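Local structure of AxyAgu115A (Amphibacillus xylanus NBRC 15112, 6NPS) at residues V140-G144 / K630-M634; W179-G183 / G452-T456; F193-Y198 / D225-N231; Y408-D412 / P460-F464. The protein probably acts as a family GH115 alpha-glucuronidase, hydrolysing bonds that join glucuronic acid side groups to the backbone of xylan-type hemicelluloses. The protein carries 3 engineered substitutions. All blocks are in the same frame, centred on the assembly; numbering follows the deposited sequence.

Interaction 1: V140-G144 / K630-M634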
loop_
_atom_site.group_PDB
_atom_site.type_symbol
_atom_site.label_atom_id
_atom_site.label_comp_id
_atom_site.label_asym_id
_atom_site.label_seq_id
_atom_site.Cartn_x
_atom_site.Cartn_y
_atom_site.Cartn_z
ATOM N N VAL A 140 -17.674 -38.708 25.215
ATOM C CA VAL A 140 -18.043 -39.966 24.555
ATOM C C VAL A 140 -19.174 -39.757 23.543
ATOM O O VAL A 140 -19.101 -40.231 22.403
ATOM C CB VAL A 140 -18.405 -41.043 25.607
ATOM C CG1 VAL A 140 -19.530 -40.571 26.534
ATOM C CG2 VAL A 140 -18.766 -42.348 24.915
ATOM N N ASP A 141 -20.198 -39.017 23.913
ATOM C CA ASP A 141 -21.302 -38.760 22.994
ATOM C C ASP A 141 -21.078 -37.514 22.145
ATOM O O ASP A 141 -21.297 -37.545 20.931
ATOM C CB ASP A 141 -22.612 -38.625 23.783
ATOM C CG ASP A 141 -23.777 -38.155 22.916
ATOM O OD1 ASP A 141 -24.437 -39.010 22.282
ATOM O OD2 ASP A 141 -24.028 -36.929 22.867
ATOM N N TRP A 142 -20.611 -36.426 22.763
ATOM C CA TRP A 142 -20.474 -35.148 22.075
ATOM C C TRP A 142 -19.476 -35.204 20.916
ATOM O O TRP A 142 -19.741 -34.654 19.838
ATOM C CB TRP A 142 -20.070 -34.054 23.067
ATOM C CG TRP A 142 -20.043 -32.758 22.351
ATOM C CD1 TRP A 142 -18.950 -32.082 21.897
ATOM C CD2 TRP A 142 -21.189 -32.008 21.934
ATOM N NE1 TRP A 142 -19.349 -30.941 21.242
ATOM C CE2 TRP A 142 -20.717 -30.871 21.257
ATOM C CE3 TRP A 142 -22.564 -32.184 22.099
ATOM C CZ2 TRP A 142 -21.576 -29.908 20.721
ATOM C CZ3 TRP A 142 -23.424 -31.218 21.580
ATOM C CH2 TRP A 142 -22.918 -30.104 20.881
ATOM N N SER A 143 -18.323 -35.855 21.102
ATOM C CA SER A 143 -17.274 -35.891 20.090
ATOM C C SER A 143 -17.033 -37.295 19.543
ATOM O O SER A 143 -16.079 -37.502 18.774
ATOM C CB SER A 143 -15.963 -35.344 20.667
ATOM O OG SER A 143 -16.117 -34.013 21.140
ATOM N N GLY A 144 -17.840 -38.271 19.948
ATOM C CA GLY A 144 -17.586 -39.645 19.521
ATOM C C GLY A 144 -16.269 -40.218 20.006
ATOM O O GLY A 144 -15.581 -40.894 19.247
ATOM N N LYS A 630 -21.780 -35.830 11.384
ATOM C CA LYS A 630 -21.883 -35.563 12.817
ATOM C C LYS A 630 -21.605 -34.095 13.155
ATOM O O LYS A 630 -22.244 -33.532 14.059
ATOM C CB LYS A 630 -20.899 -36.485 13.563
ATOM C CG LYS A 630 -20.998 -36.460 15.087
ATOM C CD LYS A 630 -19.831 -37.227 15.736
ATOM C CE LYS A 630 -20.048 -37.494 17.245
ATOM N NZ LYS A 630 -21.354 -37.010 17.800
ATOM N N PHE A 631 -20.655 -33.459 12.446
ATOM C CA PHE A 631 -20.293 -32.059 12.672
ATOM C C PHE A 631 -20.743 -31.140 11.536
ATOM O O PHE A 631 -20.204 -30.040 11.389
ATOM C CB PHE A 631 -18.779 -31.929 12.883
ATOM C CG PHE A 631 -18.261 -32.893 13.903
ATOM C CD1 PHE A 631 -18.520 -32.679 15.264
ATOM C CD2 PHE A 631 -17.597 -34.043 13.520
ATOM C CE1 PHE A 631 -18.088 -33.609 16.235
ATOM C CE2 PHE A 631 -17.161 -34.969 14.492
ATOM C CZ PHE A 631 -17.414 -34.745 15.843
ATOM N N TYR A 632 -21.720 -31.559 10.747
ATOM C CA TYR A 632 -22.123 -30.760 9.596
ATOM C C TYR A 632 -22.509 -29.340 10.003
ATOM O O TYR A 632 -23.316 -29.130 10.912
ATOM C CB TYR A 632 -23.282 -31.430 8.877
ATOM C CG TYR A 632 -23.838 -30.610 7.736
ATOM C CD1 TYR A 632 -24.931 -29.768 7.929
ATOM C CD2 TYR A 632 -23.270 -30.674 6.460
ATOM C CE1 TYR A 632 -25.452 -29.014 6.893
ATOM C CE2 TYR A 632 -23.785 -29.916 5.410
ATOM C CZ TYR A 632 -24.881 -29.092 5.636
ATOM O OH TYR A 632 -25.412 -28.337 4.612
ATOM N N GLY A 633 -21.934 -28.360 9.312
ATOM C CA GLY A 633 -22.242 -26.969 9.548
ATOM C C GLY A 633 -21.431 -26.305 10.639
ATOM O O GLY A 633 -21.390 -25.066 10.685
ATOM N N MET A 634 -20.743 -27.083 11.489
ATOM C CA MET A 634 -20.007 -26.505 12.613
ATOM C C MET A 634 -18.840 -25.630 12.171
ATOM O O MET A 634 -18.349 -24.831 12.972
ATOM C CB MET A 634 -19.489 -27.620 13.530
ATOM C CG MET A 634 -20.564 -28.232 14.403
ATOM S SD MET A 634 -21.376 -26.964 15.400
ATOM C CE MET A 634 -22.001 -28.020 16.746
#
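Lys-630 reaches across to the backbone of Asp-141, Ser-143 and Gly-144, joining the type II beta turn 631-634, which follows the long helix 601-629, to the loop between helix 120-133 and strand 152-155. Its CB starts the chain toward the loop, and CG, carried away from the backbone N (chi1 -173°), lies 4.0 Å above the plane of the Phe-631 ring, toward its rim. The chain then runs extended until CE settles 3.6 Å from Gly-144 N. Glycine fits that spot, since a CB there would sit tightly against Lys-630 CE, and the backbone has a positive phi. A final bend at chi4, near 2°, brings NZ to Asp-141 O for a 3.2 Å hydrogen bond, almost end-on to the carbonyl (C=O...N 166°); NZ also lies 3.5 Å from Trp-142 O. The Asp-141 carboxylate bonds through OD2 to His-200; OD2 stands 5.7 Å from Lys-630 NZ, so any attraction between the charges is probably weak. A leucine in place of Lys-630 would probably leave Asp-141 O without this donor and weaken the tie between turn and loop. Deeper in, Phe-631 turns a ring edge to Ser-143 O, and the flexible Met-634 brings CE to 4.4 Å from Trp-142 CZ2.

Interaction 2: W179-G183 / G452-T456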
loop_
_atom_site.group_PDB
_atom_site.type_symbol
_atom_site.label_atom_id
_atom_site.label_comp_id
_atom_site.label_asym_id
_atom_site.label_seq_id
_atom_site.Cartn_x
_atom_site.Cartn_y
_atom_site.Cartn_z
ATOM N N TRP A 179 -25.565 -18.841 14.581
ATOM C CA TRP A 179 -25.789 -18.906 13.154
ATOM C C TRP A 179 -24.545 -18.406 12.437
ATOM O O TRP A 179 -23.927 -17.439 12.893
ATOM C CB TRP A 179 -27.008 -18.070 12.725
ATOM C CG TRP A 179 -28.320 -18.752 13.060
ATOM C CD1 TRP A 179 -29.104 -18.525 14.160
ATOM C CD2 TRP A 179 -28.977 -19.797 12.308
ATOM N NE1 TRP A 179 -30.210 -19.356 14.138
ATOM C CE2 TRP A 179 -30.156 -20.146 13.018
ATOM C CE3 TRP A 179 -28.686 -20.468 11.112
ATOM C CZ2 TRP A 179 -31.041 -21.133 12.565
ATOM C CZ3 TRP A 179 -29.566 -21.450 10.666
ATOM C CH2 TRP A 179 -30.730 -21.769 11.392
ATOM N N PRO A 180 -24.147 -19.036 11.315
ATOM C CA PRO A 180 -24.878 -20.111 10.627
ATOM C C PRO A 180 -24.569 -21.542 11.121
ATOM O O PRO A 180 -25.323 -22.473 10.820
ATOM C CB PRO A 180 -24.417 -19.941 9.177
ATOM C CG PRO A 180 -22.971 -19.499 9.328
ATOM C CD PRO A 180 -22.905 -18.673 10.597
ATOM N N ALA A 181 -23.478 -21.712 11.867
ATOM C CA ALA A 181 -23.003 -23.043 12.233
ATOM C C ALA A 181 -24.040 -23.896 12.981
ATOM O O ALA A 181 -24.594 -24.842 12.407
ATOM C CB ALA A 181 -21.727 -22.922 13.071
ATOM N N PHE A 182 -24.285 -23.580 14.261
ATOM C CA PHE A 182 -25.159 -24.402 15.104
ATOM C C PHE A 182 -26.539 -24.572 14.483
ATOM O O PHE A 182 -27.133 -25.650 14.565
ATOM C CB PHE A 182 -25.281 -23.772 16.493
ATOM C CG PHE A 182 -25.635 -24.726 17.589
ATOM C CD1 PHE A 182 -26.954 -24.937 17.953
ATOM C CD2 PHE A 182 -24.651 -25.355 18.310
ATOM C CE1 PHE A 182 -27.276 -25.796 18.988
ATOM C CE2 PHE A 182 -24.965 -26.200 19.333
ATOM C CZ PHE A 182 -26.288 -26.421 19.679
ATOM N N GLY A 183 -27.069 -23.514 13.867
ATOM C CA GLY A 183 -28.401 -23.606 13.288
ATOM C C GLY A 183 -28.489 -24.697 12.237
ATOM O O GLY A 183 -29.330 -25.595 12.318
ATOM N N GLY A 452 -20.025 -20.075 21.994
ATOM C CA GLY A 452 -20.458 -20.076 20.603
ATOM C C GLY A 452 -21.246 -21.321 20.228
ATOM O O GLY A 452 -22.221 -21.667 20.901
ATOM N N ASP A 453 -20.811 -22.018 19.176
ATOM C CA ASP A 453 -21.456 -23.240 18.713
ATOM C C ASP A 453 -20.868 -24.478 19.362
ATOM O O ASP A 453 -21.095 -25.577 18.854
ATOM C CB ASP A 453 -21.274 -23.381 17.204
ATOM C CG ASP A 453 -21.755 -22.155 16.461
ATOM O OD1 ASP A 453 -20.940 -21.228 16.269
ATOM O OD2 ASP A 453 -22.947 -22.098 16.095
ATOM N N ILE A 454 -20.119 -24.313 20.459
ATOM C CA ILE A 454 -19.532 -25.374 21.285
ATOM C C ILE A 454 -18.380 -26.089 20.597
ATOM O O ILE A 454 -17.320 -26.285 21.197
ATOM C CB ILE A 454 -20.580 -26.405 21.741
ATOM C CG1 ILE A 454 -21.792 -25.721 22.401
ATOM C CG2 ILE A 454 -19.888 -27.395 22.690
ATOM C CD1 ILE A 454 -23.012 -26.625 22.584
ATOM N N ALA A 455 -18.581 -26.519 19.355
ATOM C CA ALA A 455 -17.540 -27.275 18.654
ATOM C C ALA A 455 -16.158 -26.623 18.638
ATOM O O ALA A 455 -16.025 -25.421 18.421
ATOM C CB ALA A 455 -17.991 -27.564 17.225
ATOM N N THR A 456 -15.118 -27.454 18.838
ATOM C CA THR A 456 -13.704 -27.103 19.008
ATOM C C THR A 456 -13.420 -26.398 20.331
ATOM O O THR A 456 -12.249 -26.183 20.672
ATOM C CB THR A 456 -13.138 -26.238 17.856
ATOM O OG1 THR A 456 -13.497 -24.867 18.044
ATOM C CG2 THR A 456 -13.680 -26.718 16.498
#
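Phe-182 and Asp-453 bring the two backbones closest, CA to CA 5.3 Å, where the first turn of helix 181-190 meets the loop between strand 446-450 and helix 458-469. A cis peptide before Pro-180 bends the chain ahead of the helix. Across from it, Asp-453 to Ala-455 form a classic gamma turn: Ala-455 N bonds to Asp-453 O at 2.7 Å, and Ile-454 at its centre takes a positive phi (71°). Asp-453 sends its carboxylate to the helix, where OD2 accepts a hydrogen bond from Phe-182 N at 2.7 Å, bent to 144°; the exact place of OD2 is somewhat uncertain. An aspartate suits this position because its short acid can meet an amide in the first turn, and the helix dipole would probably favour the negative charge. Ala-181 is small enough to let the carboxylate lie beside its methyl. Phe-182, with CG thrown opposite its own N (chi1 -156°), runs antiparallel past the Asp-453 side chain and turns a ring edge to Asp-453 O, 3.6 Å from CD2. Beyond it, Ile-454 CD1 packs 3.8 Å from Phe-182 CE2. Gly-183 has its CA 3.4 Å over the Trp-179 ring plane, where a side chain would collide with the indole; a glycerol, probably from the crystallisation liquor, lies near that indole. The segments follow strands 170-174 and 446-450, the first and last of the (beta/alpha)8 barrel, so the contact lies beside the seam between them, at the C-terminal ends of the strands, the end that carries the active site in TIM-barrel enzymes.

Interaction 3: F193-Y198 / D225-N231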
loop_
_atom_site.group_PDB
_atom_site.type_symbol
_atom_site.label_atom_id
_atom_site.label_comp_id
_atom_site.label_asym_id
_atom_site.label_seq_id
_atom_site.Cartn_x
_atom_site.Cartn_y
_atom_site.Cartn_z
ATOM N N PHE A 193 -33.922 -26.789 17.260
ATOM C CA PHE A 193 -33.440 -26.602 18.630
ATOM C C PHE A 193 -34.424 -27.228 19.626
ATOM O O PHE A 193 -34.977 -26.563 20.509
ATOM C CB PHE A 193 -33.221 -25.125 18.924
ATOM C CG PHE A 193 -32.233 -24.442 17.990
ATOM C CD1 PHE A 193 -32.662 -23.872 16.796
ATOM C CD2 PHE A 193 -30.897 -24.343 18.339
ATOM C CE1 PHE A 193 -31.760 -23.221 15.959
ATOM C CE2 PHE A 193 -29.990 -23.704 17.504
ATOM C CZ PHE A 193 -30.423 -23.141 16.310
ATOM N N ASN A 194 -34.634 -28.537 19.466
ATOM C CA ASN A 194 -35.679 -29.270 20.165
ATOM C C ASN A 194 -35.072 -30.165 21.237
ATOM O O ASN A 194 -33.859 -30.192 21.459
ATOM C CB ASN A 194 -36.500 -30.094 19.170
ATOM C CG ASN A 194 -35.628 -31.012 18.325
ATOM O OD1 ASN A 194 -34.606 -31.528 18.811
ATOM N ND2 ASN A 194 -36.015 -31.218 17.049
ATOM N N ALA A 195 -35.943 -30.927 21.904
ATOM C CA ALA A 195 -35.502 -31.736 23.039
ATOM C C ALA A 195 -34.535 -32.827 22.617
ATOM O O ALA A 195 -33.703 -33.260 23.421
ATOM C CB ALA A 195 -36.718 -32.369 23.716
ATOM N N GLU A 196 -34.668 -33.320 21.386
ATOM C CA GLU A 196 -33.761 -34.356 20.896
ATOM C C GLU A 196 -32.339 -33.826 20.822
ATOM O O GLU A 196 -31.381 -34.488 21.254
ATOM C CB GLU A 196 -34.220 -34.844 19.522
ATOM C CG GLU A 196 -35.411 -35.825 19.541
ATOM C CD GLU A 196 -36.558 -35.403 20.479
ATOM O OE1 GLU A 196 -37.147 -34.314 20.283
ATOM O OE2 GLU A 196 -36.862 -36.167 21.423
ATOM N N MET A 197 -32.185 -32.620 20.289
ATOM C CA MET A 197 -30.880 -31.988 20.266
ATOM C C MET A 197 -30.404 -31.655 21.679
ATOM O O MET A 197 -29.266 -31.977 22.046
ATOM C CB MET A 197 -30.944 -30.751 19.375
ATOM C CG MET A 197 -29.594 -30.074 19.169
ATOM S SD MET A 197 -29.367 -28.838 20.456
ATOM C CE MET A 197 -30.162 -27.425 19.684
ATOM N N TYR A 198 -31.283 -31.070 22.518
ATOM C CA TYR A 198 -30.828 -30.570 23.811
ATOM C C TYR A 198 -30.440 -31.687 24.758
ATOM O O TYR A 198 -29.679 -31.442 25.695
ATOM C CB TYR A 198 -31.897 -29.675 24.489
ATOM C CG TYR A 198 -31.654 -28.208 24.106
ATOM C CD1 TYR A 198 -30.529 -27.532 24.580
ATOM C CD2 TYR A 198 -32.517 -27.541 23.263
ATOM C CE1 TYR A 198 -30.259 -26.225 24.216
ATOM C CE2 TYR A 198 -32.286 -26.218 22.894
ATOM C CZ TYR A 198 -31.141 -25.566 23.373
ATOM O OH TYR A 198 -30.883 -24.267 23.031
ATOM N N ASP A 225 -39.730 -24.462 21.711
ATOM C CA ASP A 225 -39.219 -25.209 20.563
ATOM C C ASP A 225 -39.040 -26.688 20.856
ATOM O O ASP A 225 -38.355 -27.378 20.090
ATOM C CB ASP A 225 -37.862 -24.653 20.109
ATOM C CG ASP A 225 -37.965 -23.289 19.426
ATOM O OD1 ASP A 225 -39.096 -22.865 19.067
ATOM O OD2 ASP A 225 -36.894 -22.642 19.245
ATOM N N GLY A 226 -39.584 -27.179 21.977
ATOM C CA GLY A 226 -39.308 -28.516 22.453
ATOM C C GLY A 226 -39.585 -29.642 21.483
ATOM O O GLY A 226 -38.812 -30.609 21.438
ATOM N N PRO A 227 -40.687 -29.593 20.700
ATOM C CA PRO A 227 -41.810 -28.641 20.589
ATOM C C PRO A 227 -42.440 -28.290 21.946
ATOM O O PRO A 227 -42.263 -29.060 22.893
ATOM C CB PRO A 227 -42.820 -29.384 19.708
ATOM C CG PRO A 227 -41.990 -30.299 18.889
ATOM C CD PRO A 227 -40.872 -30.751 19.809
ATOM N N GLY A 228 -43.149 -27.161 22.019
ATOM C CA GLY A 228 -43.733 -26.724 23.275
ATOM C C GLY A 228 -42.677 -26.629 24.365
ATOM O O GLY A 228 -41.529 -26.235 24.129
ATOM N N LEU A 229 -43.059 -27.042 25.570
ATOM C CA LEU A 229 -42.211 -26.976 26.750
ATOM C C LEU A 229 -41.269 -28.157 26.906
ATOM O O LEU A 229 -40.665 -28.287 27.968
ATOM C CB LEU A 229 -43.096 -26.924 28.016
ATOM C CG LEU A 229 -43.832 -25.616 28.163
ATOM C CD1 LEU A 229 -44.985 -25.893 29.153
ATOM C CD2 LEU A 229 -42.910 -24.512 28.656
ATOM N N ALA A 230 -41.128 -29.032 25.910
ATOM C CA ALA A 230 -40.302 -30.228 26.124
ATOM C C ALA A 230 -38.833 -29.921 26.456
ATOM O O ALA A 230 -38.194 -30.718 27.158
ATOM C CB ALA A 230 -40.405 -31.159 24.913
ATOM N N ASN A 231 -38.251 -28.804 25.986
ATOM C CA ASN A 231 -36.859 -28.521 26.371
ATOM C C ASN A 231 -36.773 -28.193 27.869
ATOM O O ASN A 231 -35.884 -28.677 28.599
ATOM C CB ASN A 231 -36.271 -27.334 25.574
ATOM C CG ASN A 231 -36.117 -27.600 24.096
ATOM O OD1 ASN A 231 -35.921 -28.736 23.667
ATOM N ND2 ASN A 231 -36.200 -26.531 23.292
HETATM O O HOH W 1 -35.107 -23.914 21.153
#
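Two consecutive outer helices of the (beta/alpha)8 barrel, 195-207 and 230-238, meet at their N-terminal ends, where Ala-195 bonds to Gly-226 and Asn-231 to Phe-193 in a small polar network. Asn-194 is the N-cap of the first helix: with CG folded between its backbone N and carbonyl carbon (chi1 55°), OD1 accepts from Met-197 N at 3.0 Å, while ND2 bonds to Phe-190 O. The next amide, Ala-195 N, is taken by the other segment, donating to Gly-226 O at 2.9 Å with a fairly straight N-H...O angle of 165°. Phe-193 O, just ahead of the helix, has two donors. Asn-231 ND2 bonds to it at 3.0 Å, slightly tilted from the carbonyl plane, and also to Phe-222 O; a water bonds to it at 2.7 Å and bridges to Asp-225 OD2, which further accepts from Arg-221 N. Gly-226 has to be small, because a CB there would clash with Ala-230 N, and Gly-228 adopts the positive phi of the type II' turn 227-230. Small Ala-195 and Ala-230 let the helix starts approach, CB to CB 4.1 Å. The Asn-231 and Tyr-198 side chains cross at about a right angle, Asn-231 OD1 lying 3.6 Å from Tyr-198 CD2.

Interaction 4: Y408-D412 / P460-F464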
loop_
_atom_site.group_PDB
_atom_site.type_symbol
_atom_site.label_atom_id
_atom_site.label_comp_id
_atom_site.label_asym_id
_atom_site.label_seq_id
_atom_site.Cartn_x
_atom_site.Cartn_y
_atom_site.Cartn_z
ATOM N N TYR A 408 -19.195 -13.795 33.803
ATOM C CA TYR A 408 -19.551 -14.182 32.446
ATOM C C TYR A 408 -18.323 -13.956 31.568
ATOM O O TYR A 408 -17.873 -12.817 31.408
ATOM C CB TYR A 408 -20.757 -13.360 31.988
ATOM C CG TYR A 408 -21.140 -13.567 30.550
ATOM C CD1 TYR A 408 -20.978 -14.801 29.935
ATOM C CD2 TYR A 408 -21.682 -12.512 29.808
ATOM C CE1 TYR A 408 -21.325 -14.983 28.582
ATOM C CE2 TYR A 408 -22.056 -12.685 28.475
ATOM C CZ TYR A 408 -21.857 -13.912 27.870
ATOM O OH TYR A 408 -22.200 -14.070 26.543
ATOM N N TYR A 409 -17.762 -15.047 31.045
ATOM C CA TYR A 409 -16.481 -15.105 30.348
ATOM C C TYR A 409 -16.754 -15.522 28.903
ATOM O O TYR A 409 -17.812 -16.079 28.607
ATOM C CB TYR A 409 -15.533 -16.096 31.067
ATOM C CG TYR A 409 -14.074 -15.918 30.695
ATOM C CD1 TYR A 409 -13.296 -14.908 31.285
ATOM C CD2 TYR A 409 -13.480 -16.750 29.771
ATOM C CE1 TYR A 409 -11.947 -14.725 30.935
ATOM C CE2 TYR A 409 -12.104 -16.569 29.394
ATOM C CZ TYR A 409 -11.362 -15.562 30.000
ATOM O OH TYR A 409 -10.029 -15.368 29.668
ATOM N N HIS A 410 -15.864 -15.148 27.968
ATOM C CA HIS A 410 -16.061 -15.445 26.545
ATOM C C HIS A 410 -14.921 -16.296 25.984
ATOM O O HIS A 410 -13.749 -15.927 26.102
ATOM C CB HIS A 410 -16.147 -14.161 25.702
ATOM C CG HIS A 410 -17.453 -13.437 25.821
ATOM N ND1 HIS A 410 -17.762 -12.659 26.915
ATOM C CD2 HIS A 410 -18.540 -13.393 25.005
ATOM C CE1 HIS A 410 -18.962 -12.142 26.753
ATOM N NE2 HIS A 410 -19.456 -12.565 25.601
ATOM N N PHE A 411 -15.280 -17.413 25.341
ATOM C CA PHE A 411 -14.444 -18.138 24.390
ATOM C C PHE A 411 -14.835 -17.834 22.959
ATOM O O PHE A 411 -14.216 -18.380 22.046
ATOM C CB PHE A 411 -14.574 -19.671 24.563
ATOM C CG PHE A 411 -14.108 -20.208 25.895
ATOM C CD1 PHE A 411 -13.307 -19.461 26.742
ATOM C CD2 PHE A 411 -14.470 -21.494 26.283
ATOM C CE1 PHE A 411 -12.846 -19.978 27.940
ATOM C CE2 PHE A 411 -14.033 -22.010 27.508
ATOM C CZ PHE A 411 -13.235 -21.249 28.340
ATOM N N ASP A 412 -15.880 -17.020 22.750
ATOM C CA ASP A 412 -16.518 -16.798 21.455
ATOM C C ASP A 412 -17.263 -15.483 21.564
ATOM O O ASP A 412 -17.881 -15.218 22.594
ATOM C CB ASP A 412 -17.460 -17.967 21.143
ATOM C CG ASP A 412 -17.963 -18.001 19.699
ATOM O OD1 ASP A 412 -18.795 -17.143 19.321
ATOM O OD2 ASP A 412 -17.560 -18.934 18.951
ATOM N N PRO A 460 -10.916 -26.063 26.317
ATOM C CA PRO A 460 -11.060 -24.968 27.293
ATOM C C PRO A 460 -12.380 -25.016 28.074
ATOM O O PRO A 460 -12.403 -24.567 29.230
ATOM C CB PRO A 460 -10.935 -23.704 26.433
ATOM C CG PRO A 460 -11.311 -24.115 25.075
ATOM C CD PRO A 460 -10.881 -25.577 24.938
ATOM N N LEU A 461 -13.447 -25.581 27.508
ATOM C CA LEU A 461 -14.679 -25.768 28.280
ATOM C C LEU A 461 -14.481 -26.803 29.384
ATOM O O LEU A 461 -14.952 -26.626 30.511
ATOM C CB LEU A 461 -15.838 -26.171 27.342
ATOM C CG LEU A 461 -17.177 -26.494 28.072
ATOM C CD1 LEU A 461 -17.644 -25.256 28.841
ATOM C CD2 LEU A 461 -18.253 -26.996 27.086
ATOM N N SER A 462 -13.810 -27.915 29.073
ATOM C CA SER A 462 -13.517 -28.911 30.099
ATOM C C SER A 462 -12.715 -28.269 31.235
ATOM O O SER A 462 -13.001 -28.484 32.420
ATOM C CB SER A 462 -12.753 -30.095 29.472
ATOM O OG SER A 462 -13.518 -30.852 28.532
ATOM N N PHE A 463 -11.708 -27.459 30.874
ATOM C CA PHE A 463 -10.862 -26.813 31.866
ATOM C C PHE A 463 -11.661 -25.841 32.732
ATOM O O PHE A 463 -11.518 -25.815 33.959
ATOM C CB PHE A 463 -9.699 -26.082 31.159
ATOM C CG PHE A 463 -8.811 -25.355 32.142
ATOM C CD1 PHE A 463 -8.068 -26.079 33.045
ATOM C CD2 PHE A 463 -8.802 -23.963 32.213
ATOM C CE1 PHE A 463 -7.300 -25.448 34.019
ATOM C CE2 PHE A 463 -8.010 -23.309 33.176
ATOM C CZ PHE A 463 -7.265 -24.066 34.076
ATOM N N PHE A 464 -12.463 -24.987 32.085
ATOM C CA PHE A 464 -13.253 -23.971 32.769
ATOM C C PHE A 464 -14.179 -24.614 33.800
ATOM O O PHE A 464 -14.221 -24.195 34.970
ATOM C CB PHE A 464 -14.055 -23.193 31.720
ATOM C CG PHE A 464 -14.862 -22.019 32.270
ATOM C CD1 PHE A 464 -16.194 -22.186 32.592
ATOM C CD2 PHE A 464 -14.298 -20.756 32.361
ATOM C CE1 PHE A 464 -16.975 -21.112 33.084
ATOM C CE2 PHE A 464 -15.031 -19.672 32.853
ATOM C CZ PHE A 464 -16.399 -19.850 33.199
#
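This is buried helix-on-strand packing in the shell of the (beta/alpha)8 barrel: Tyr-409 of strand 405-410 and Phe-411 just after it meet Pro-460 and Phe-464 of helix 458-469. The strand is the seventh of the barrel and the helix follows the eighth, 446-450, whose Val-449 also touches Phe-411 and Phe-464; helix 428-440 adds Ile-431 and Met-435 to the same apolar layer. No hydrogen bond crosses the contact, as expected of a hydrophobic seam. Phe-411 contributes the largest share of the buried surface, and its CE2 comes within 3.5 Å of Pro-460 C. Pro-460 lays its CB over one face of the ring in a CH-pi contact, 4.1 Å from the centroid and 28° off the normal. Proline fits the first turn of a helix, having no N-H to donate, and offers a rigid apolar surface to the ring. Phe-464 comes one turn later; its CB is 4.0 Å from Phe-411 CZ, and the two ring planes stand at 83° in an oblique pairing. With an alanine in place of Phe-411, a gap is likely to open between strand and helix, depriving Pro-460 of its aromatic partner and removing one of the neighbours that pack the Phe-464 ring. Phe-464, its CG swung anti to its own N (chi1 -176°), carries CE2 to 4.0 Å from Tyr-409 CB.

Overall arrangement
Interactions 2 and 4 are the buried pair, and their segments alternate along the chain; they touch where Gly-452 meets Asp-412, beyond strands 446-450 and 405-410. Interaction 4 is wholly apolar across its segments, whereas interaction 2 places a carboxylate at a helix start. Interactions 1 and 3 are partly buried and lean on backbone carbonyls as acceptors, gripped by a lysine in one and by an asparagine, an amide and a water in the other. Interaction 1 touches interaction 2 through Met-634 and Trp-142, bringing the turn after helix 601-629 against the barrel. Interaction 3 joins interaction 2 through Phe-193 and Met-197 packing on Phe-182, but stays clear of interaction 4, their centres about 25 Å apart.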